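Local coordinates for protein RNA N6-adenosine-methyltransferase METTL16 (Homo sapiens, PDB 6M1U) that installs N6-methyl marks on adenosines of U6 small nuclear RNA and other RNAs, and is represented here by its vertebrate conserved region, which probably contributes to RNA binding, at residues A[45-50]-A[63-68]; A[56-61]-A[113-118]. All coordinates share one frame; numbering follows the deposited sequence.

In the fold
From the N terminus, strand 4-8 and helices 10-20 and 30-44 come first; the chain then runs through 45-50 into strand 48-52, turns, and returns as strand 58-67. Interaction 1 closes this short loop, a beta hairpin. Interaction 2, by contrast, is a long-range pairing and closes a much longer loop, joining the start of strand 58-67 to strand 108-119 across a segment that includes the unmodelled residues 74-106. The two contacts cross along the chain, since their segments alternate. Strand 58-67 serves both, lying between 48-52 and 108-119 in one antiparallel sheet, and Leu63 meets Ile114 where the contacts touch.

Interaction 1 (A[45-50]-A[63-68]); sequences LKVQHK and LTAIEN
Gln48 and Thr64 form an antiparallel hydrogen-bonded pair, the segments of strands 48-52 and 58-67 running at 173° to each other with axes 4.6 Å apart. Thr64 N donates to Gln48 O at 2.9 Å, and the longer return bond, from Gln48 N to Thr64 O, measures 3.3 Å. Gln48 O also receives a CA-H...O contact from Leu63, so one carbonyl engages two successive residues of the partner strand. The next pair, His49 with Leu63, is non-hydrogen-bonded; its backbones draw close and bring His49 CB to 3.9 Å from Leu63 CB. From there the imidazole turns off: with chi1 at 54°, CG sits between the backbone N and the carbonyl carbon, and the ring leads away from 63-68, its ND1 coming beside Leu61 CD2 earlier on the same strand.

Val47, just ahead of the strand, supplies the apolar part of the contact by splitting its two methyls. CG1, placed anti to the backbone N (chi1 166°), meets Leu63 CD1 at 3.6 Å, the two side chains crossing at a slant, while CG2 reaches more loosely to Ala65 CB at 4.4 Å. On the face shared by Gln48 and Thr64 only the roots of the side chains approach, CB to CB at 4.3 Å; Gln48 then bends at chi2 and carries its amide off.

The contact pairs the two strands of a beta hairpin, of which 48-52 is the outermost strand of the sheet within this chain. A Schellman motif at Lys46 ends helix 30-44 and turns the chain into the strand. Val47 and His49 pack back on that helix through Leu42, and His49 also touches Glu39 and Thr43. Leu63 rests on Leu141 of helix 136-153, while the backbones of Leu63 and Ala65 bond onward to Cys112 and Phe110 of strand 108-119.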
loop_
_atom_site.group_PDB
_atom_site.type_symbol
_atom_site.label_atom_id
_atom_site.label_comp_id
_atom_site.label_asym_id
_atom_site.label_seq_id
_atom_site.Cartn_x
_atom_site.Cartn_y
_atom_site.Cartn_z
ATOM N N LEU A 45 -8.526 0.223 -8.039
ATOM C CA LEU A 45 -8.499 -1.105 -8.646
ATOM C C LEU A 45 -9.709 -1.955 -8.273
ATOM O O LEU A 45 -9.784 -3.124 -8.688
ATOM C CB LEU A 45 -7.223 -1.858 -8.258
ATOM C CG LEU A 45 -5.867 -1.132 -8.294
ATOM C CD1 LEU A 45 -4.710 -2.126 -8.067
ATOM C CD2 LEU A 45 -5.674 -0.323 -9.574
ATOM N N LYS A 46 -10.662 -1.399 -7.525
ATOM C CA LYS A 46 -11.796 -2.164 -7.012
ATOM C C LYS A 46 -11.312 -3.423 -6.275
ATOM O O LYS A 46 -11.941 -4.477 -6.283
ATOM C CB LYS A 46 -12.794 -2.459 -8.143
ATOM C CG LYS A 46 -13.226 -1.154 -8.872
ATOM C CD LYS A 46 -14.636 -1.198 -9.438
ATOM C CE LYS A 46 -14.684 -0.699 -10.910
ATOM N NZ LYS A 46 -15.868 -1.234 -11.730
ATOM N N VAL A 47 -10.163 -3.297 -5.636
ATOM C CA VAL A 47 -9.674 -4.241 -4.644
ATOM C C VAL A 47 -10.423 -3.992 -3.341
ATOM O O VAL A 47 -10.603 -2.844 -2.923
ATOM C CB VAL A 47 -8.153 -4.054 -4.458
ATOM C CG1 VAL A 47 -7.625 -4.756 -3.211
ATOM C CG2 VAL A 47 -7.391 -4.481 -5.711
ATOM N N GLN A 48 -10.866 -5.054 -2.694
ATOM C CA GLN A 48 -11.492 -4.916 -1.388
ATOM C C GLN A 48 -10.448 -4.818 -0.279
ATOM O O GLN A 48 -9.486 -5.586 -0.247
ATOM C CB GLN A 48 -12.394 -6.112 -1.117
ATOM C CG GLN A 48 -13.337 -6.411 -2.243
ATOM C CD GLN A 48 -14.482 -5.449 -2.247
ATOM O OE1 GLN A 48 -14.973 -5.059 -1.177
ATOM N NE2 GLN A 48 -14.910 -5.032 -3.443
ATOM N N HIS A 49 -10.658 -3.903 0.661
ATOM C CA HIS A 49 -9.733 -3.838 1.781
ATOM C C HIS A 49 -10.423 -3.249 3.003
ATOM O O HIS A 49 -11.379 -2.490 2.881
ATOM C CB HIS A 49 -8.521 -3.004 1.417
ATOM C CG HIS A 49 -8.873 -1.648 0.919
ATOM N ND1 HIS A 49 -8.957 -0.546 1.747
ATOM C CD2 HIS A 49 -9.184 -1.212 -0.323
ATOM C CE1 HIS A 49 -9.302 0.507 1.030
ATOM N NE2 HIS A 49 -9.437 0.132 -0.230
ATOM N N LYS A 50 -9.920 -3.608 4.178
ATOM C CA LYS A 50 -10.403 -3.088 5.447
ATOM C C LYS A 50 -9.183 -2.887 6.332
ATOM O O LYS A 50 -8.251 -3.694 6.292
ATOM C CB LYS A 50 -11.415 -4.042 6.144
ATOM C CG LYS A 50 -12.887 -3.838 5.790
ATOM C CD LYS A 50 -13.763 -5.058 6.198
ATOM C CE LYS A 50 -15.043 -5.302 5.257
ATOM N NZ LYS A 50 -15.744 -6.694 5.343
ATOM N N LEU A 63 -6.411 -7.006 2.558
ATOM C CA LEU A 63 -6.991 -6.822 1.240
ATOM C C LEU A 63 -7.245 -8.161 0.563
ATOM O O LEU A 63 -6.584 -9.164 0.828
ATOM C CB LEU A 63 -6.128 -5.918 0.348
ATOM C CG LEU A 63 -4.929 -6.614 -0.235
ATOM C CD1 LEU A 63 -5.153 -6.912 -1.702
ATOM C CD2 LEU A 63 -3.726 -5.752 -0.032
ATOM N N THR A 64 -8.239 -8.150 -0.311
ATOM C CA THR A 64 -8.710 -9.323 -1.030
ATOM C C THR A 64 -8.756 -8.920 -2.492
ATOM O O THR A 64 -9.589 -8.092 -2.874
ATOM C CB THR A 64 -10.093 -9.739 -0.531
ATOM O OG1 THR A 64 -9.993 -10.190 0.820
ATOM C CG2 THR A 64 -10.641 -10.841 -1.360
ATOM N N ALA A 65 -7.846 -9.461 -3.297
ATOM C CA ALA A 65 -7.868 -9.258 -4.737
ATOM C C ALA A 65 -8.256 -10.566 -5.413
ATOM O O ALA A 65 -8.224 -11.635 -4.800
ATOM C CB ALA A 65 -6.520 -8.757 -5.256
ATOM N N ILE A 66 -8.655 -10.472 -6.680
ATOM C CA ILE A 66 -9.069 -11.637 -7.460
ATOM C C ILE A 66 -8.077 -11.840 -8.601
ATOM O O ILE A 66 -7.538 -10.877 -9.150
ATOM C CB ILE A 66 -10.517 -11.498 -7.978
ATOM C CG1 ILE A 66 -11.020 -12.848 -8.500
ATOM C CG2 ILE A 66 -10.606 -10.446 -9.053
ATOM C CD1 ILE A 66 -12.455 -13.186 -8.090
ATOM N N GLU A 67 -7.791 -13.095 -8.917
ATOM C CA GLU A 67 -6.847 -13.420 -9.970
ATOM C C GLU A 67 -7.513 -14.351 -10.956
ATOM O O GLU A 67 -8.390 -15.128 -10.586
ATOM C CB GLU A 67 -5.615 -14.088 -9.426
ATOM C CG GLU A 67 -5.890 -15.326 -8.614
ATOM C CD GLU A 67 -4.676 -16.248 -8.551
ATOM O OE1 GLU A 67 -4.274 -16.785 -9.629
ATOM O OE2 GLU A 67 -4.123 -16.410 -7.426
ATOM N N ASN A 68 -7.103 -14.273 -12.211
ATOM C CA ASN A 68 -7.575 -15.215 -13.216
ATOM C C ASN A 68 -6.384 -15.940 -13.829
ATOM O O ASN A 68 -5.397 -15.301 -14.211
ATOM C CB ASN A 68 -8.409 -14.505 -14.280
ATOM C CG ASN A 68 -7.958 -13.103 -14.506
ATOM O OD1 ASN A 68 -6.982 -12.651 -13.906
ATOM N ND2 ASN A 68 -8.653 -12.399 -15.385
#

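Interaction 2 (A[56-61]-A[113-118]); sequences KEEVSL and LINVKK
Val59 pairs with Val116 and Leu61 with Ile114 where strands 58-67 and 108-119 run antiparallel, their segments at 166°, joined by four backbone hydrogen bonds. Two link Val59 with Val116, including Val116 N to Val59 O at 2.7 Å, and two link Leu61 with Ile114, where both donors lie in the carbonyl planes. Between these pairs, Ser60 OG donates to Asn115 OD1 at 2.9 Å. The hydroxyl sits above the amide's carbonyl plane, 51° out of it. Asn115 ND2 makes a weak hydrogen bond to Glu126 on strand 122-131, and the Asn115 backbone bonds to Glu126 as well. A leucine in place of this asparagine would probably leave the Ser60 hydroxyl without its acceptor and Glu126 without the weak bond from the amide. Glu58 slants across Asn115, the carboxylate and amide planes 48° apart, and runs alongside Lys117, with OE1 3.7 Å from Lys117 CE. Their charged ends have other partners: Glu58 OE2 accepts from Gly55 N, and Lys117 NZ forms a salt bridge with Glu126. On the other face Leu61 CB lies 4.2 Å from Ile114 CB, while Val59 and Val116 both touch Thr35 of helix 30-44. One polar face and one apolar, helix-covered face are characteristic of a two-layer alpha+beta arrangement, an antiparallel sheet with helices packed on one face.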
loop_
_atom_site.group_PDB
_atom_site.type_symbol
_atom_site.label_atom_id
_atom_site.label_comp_id
_atom_site.label_asym_id
_atom_site.label_seq_id
_atom_site.Cartn_x
_atom_site.Cartn_y
_atom_site.Cartn_z
ATOM N N LYS A 56 1.181 -0.723 17.678
ATOM C CA LYS A 56 1.103 0.672 18.111
ATOM C C LYS A 56 1.766 1.614 17.116
ATOM O O LYS A 56 1.342 2.766 16.980
ATOM C CB LYS A 56 1.730 0.823 19.492
ATOM C CG LYS A 56 1.065 -0.045 20.545
ATOM C CD LYS A 56 1.701 0.131 21.912
ATOM C CE LYS A 56 0.997 -0.729 22.956
ATOM N NZ LYS A 56 1.480 -0.409 24.341
ATOM N N GLU A 57 2.765 1.143 16.385
ATOM C CA GLU A 57 3.539 2.015 15.524
ATOM C C GLU A 57 3.412 1.626 14.053
ATOM O O GLU A 57 4.377 1.698 13.299
ATOM C CB GLU A 57 4.994 2.034 15.987
ATOM C CG GLU A 57 5.153 2.703 17.376
ATOM C CD GLU A 57 6.577 3.174 17.687
ATOM O OE1 GLU A 57 7.553 2.566 17.181
ATOM O OE2 GLU A 57 6.723 4.161 18.447
ATOM N N GLU A 58 2.204 1.234 13.623
ATOM C CA GLU A 58 1.912 0.841 12.236
ATOM C C GLU A 58 0.416 1.005 11.953
ATOM O O GLU A 58 -0.399 1.129 12.870
ATOM C CB GLU A 58 2.331 -0.607 11.947
ATOM C CG GLU A 58 1.468 -1.587 12.702
ATOM C CD GLU A 58 1.801 -3.061 12.479
ATOM O OE1 GLU A 58 2.836 -3.413 11.868
ATOM O OE2 GLU A 58 1.003 -3.886 12.943
ATOM N N VAL A 59 0.070 1.021 10.663
ATOM C CA VAL A 59 -1.302 0.896 10.187
ATOM C C VAL A 59 -1.373 -0.289 9.230
ATOM O O VAL A 59 -0.462 -0.482 8.421
ATOM C CB VAL A 59 -1.759 2.171 9.469
ATOM C CG1 VAL A 59 -3.224 2.056 9.033
ATOM C CG2 VAL A 59 -1.515 3.369 10.342
ATOM N N SER A 60 -2.442 -1.083 9.314
ATOM C CA SER A 60 -2.555 -2.301 8.521
ATOM C C SER A 60 -3.813 -2.294 7.666
ATOM O O SER A 60 -4.901 -1.956 8.146
ATOM C CB SER A 60 -2.583 -3.549 9.406
ATOM O OG SER A 60 -1.491 -3.549 10.304
ATOM N N LEU A 61 -3.659 -2.710 6.411
ATOM C CA LEU A 61 -4.768 -3.057 5.538
ATOM C C LEU A 61 -4.814 -4.561 5.339
ATOM O O LEU A 61 -3.785 -5.175 5.062
ATOM C CB LEU A 61 -4.600 -2.434 4.173
ATOM C CG LEU A 61 -4.641 -0.948 4.204
ATOM C CD1 LEU A 61 -4.375 -0.517 2.773
ATOM C CD2 LEU A 61 -6.029 -0.603 4.697
ATOM N N LEU A 113 -1.941 -8.946 3.721
ATOM C CA LEU A 113 -1.859 -7.935 4.760
ATOM C C LEU A 113 -0.782 -6.912 4.403
ATOM O O LEU A 113 0.413 -7.244 4.363
ATOM C CB LEU A 113 -1.551 -8.593 6.097
ATOM C CG LEU A 113 -1.645 -7.627 7.256
ATOM C CD1 LEU A 113 -3.119 -7.202 7.418
ATOM C CD2 LEU A 113 -1.080 -8.338 8.486
ATOM N N ILE A 114 -1.195 -5.665 4.170
ATOM C CA ILE A 114 -0.250 -4.554 4.049
ATOM C C ILE A 114 -0.102 -3.906 5.418
ATOM O O ILE A 114 -1.102 -3.479 6.017
ATOM C CB ILE A 114 -0.696 -3.513 3.009
ATOM C CG1 ILE A 114 -1.138 -4.174 1.694
ATOM C CG2 ILE A 114 0.449 -2.565 2.723
ATOM C CD1 ILE A 114 -1.418 -3.180 0.569
ATOM N N ASN A 115 1.142 -3.870 5.918
ATOM C CA ASN A 115 1.532 -3.048 7.061
ATOM C C ASN A 115 2.281 -1.817 6.565
ATOM O O ASN A 115 3.160 -1.919 5.702
ATOM C CB ASN A 115 2.424 -3.809 8.045
ATOM C CG ASN A 115 1.699 -4.943 8.731
ATOM O OD1 ASN A 115 0.486 -5.013 8.679
ATOM N ND2 ASN A 115 2.438 -5.834 9.383
ATOM N N VAL A 116 1.940 -0.655 7.101
ATOM C CA VAL A 116 2.714 0.556 6.856
ATOM C C VAL A 116 3.337 0.938 8.187
ATOM O O VAL A 116 2.638 1.395 9.096
ATOM C CB VAL A 116 1.856 1.687 6.271
ATOM C CG1 VAL A 116 2.739 2.858 5.942
ATOM C CG2 VAL A 116 1.114 1.198 5.021
ATOM N N LYS A 117 4.620 0.613 8.356
ATOM C CA LYS A 117 5.285 0.854 9.663
ATOM C C LYS A 117 6.365 1.928 9.536
ATOM O O LYS A 117 6.949 2.065 8.447
ATOM C CB LYS A 117 5.881 -0.449 10.204
ATOM C CG LYS A 117 5.670 -1.674 9.327
ATOM C CD LYS A 117 6.675 -2.773 9.590
ATOM C CE LYS A 117 6.344 -3.599 10.813
ATOM N NZ LYS A 117 7.374 -4.631 11.069
ATOM N N LYS A 118 6.467 2.716 10.603
ATOM C CA LYS A 118 7.432 3.826 10.682
ATOM C C LYS A 118 8.727 3.185 11.118
ATOM O O LYS A 118 8.809 2.752 12.250
ATOM C CB LYS A 118 7.002 4.844 11.735
ATOM C CG LYS A 118 7.889 6.069 11.853
ATOM C CD LYS A 118 7.392 7.066 12.875
ATOM C CE LYS A 118 8.296 8.271 13.001
ATOM N NZ LYS A 118 7.806 9.247 14.004
#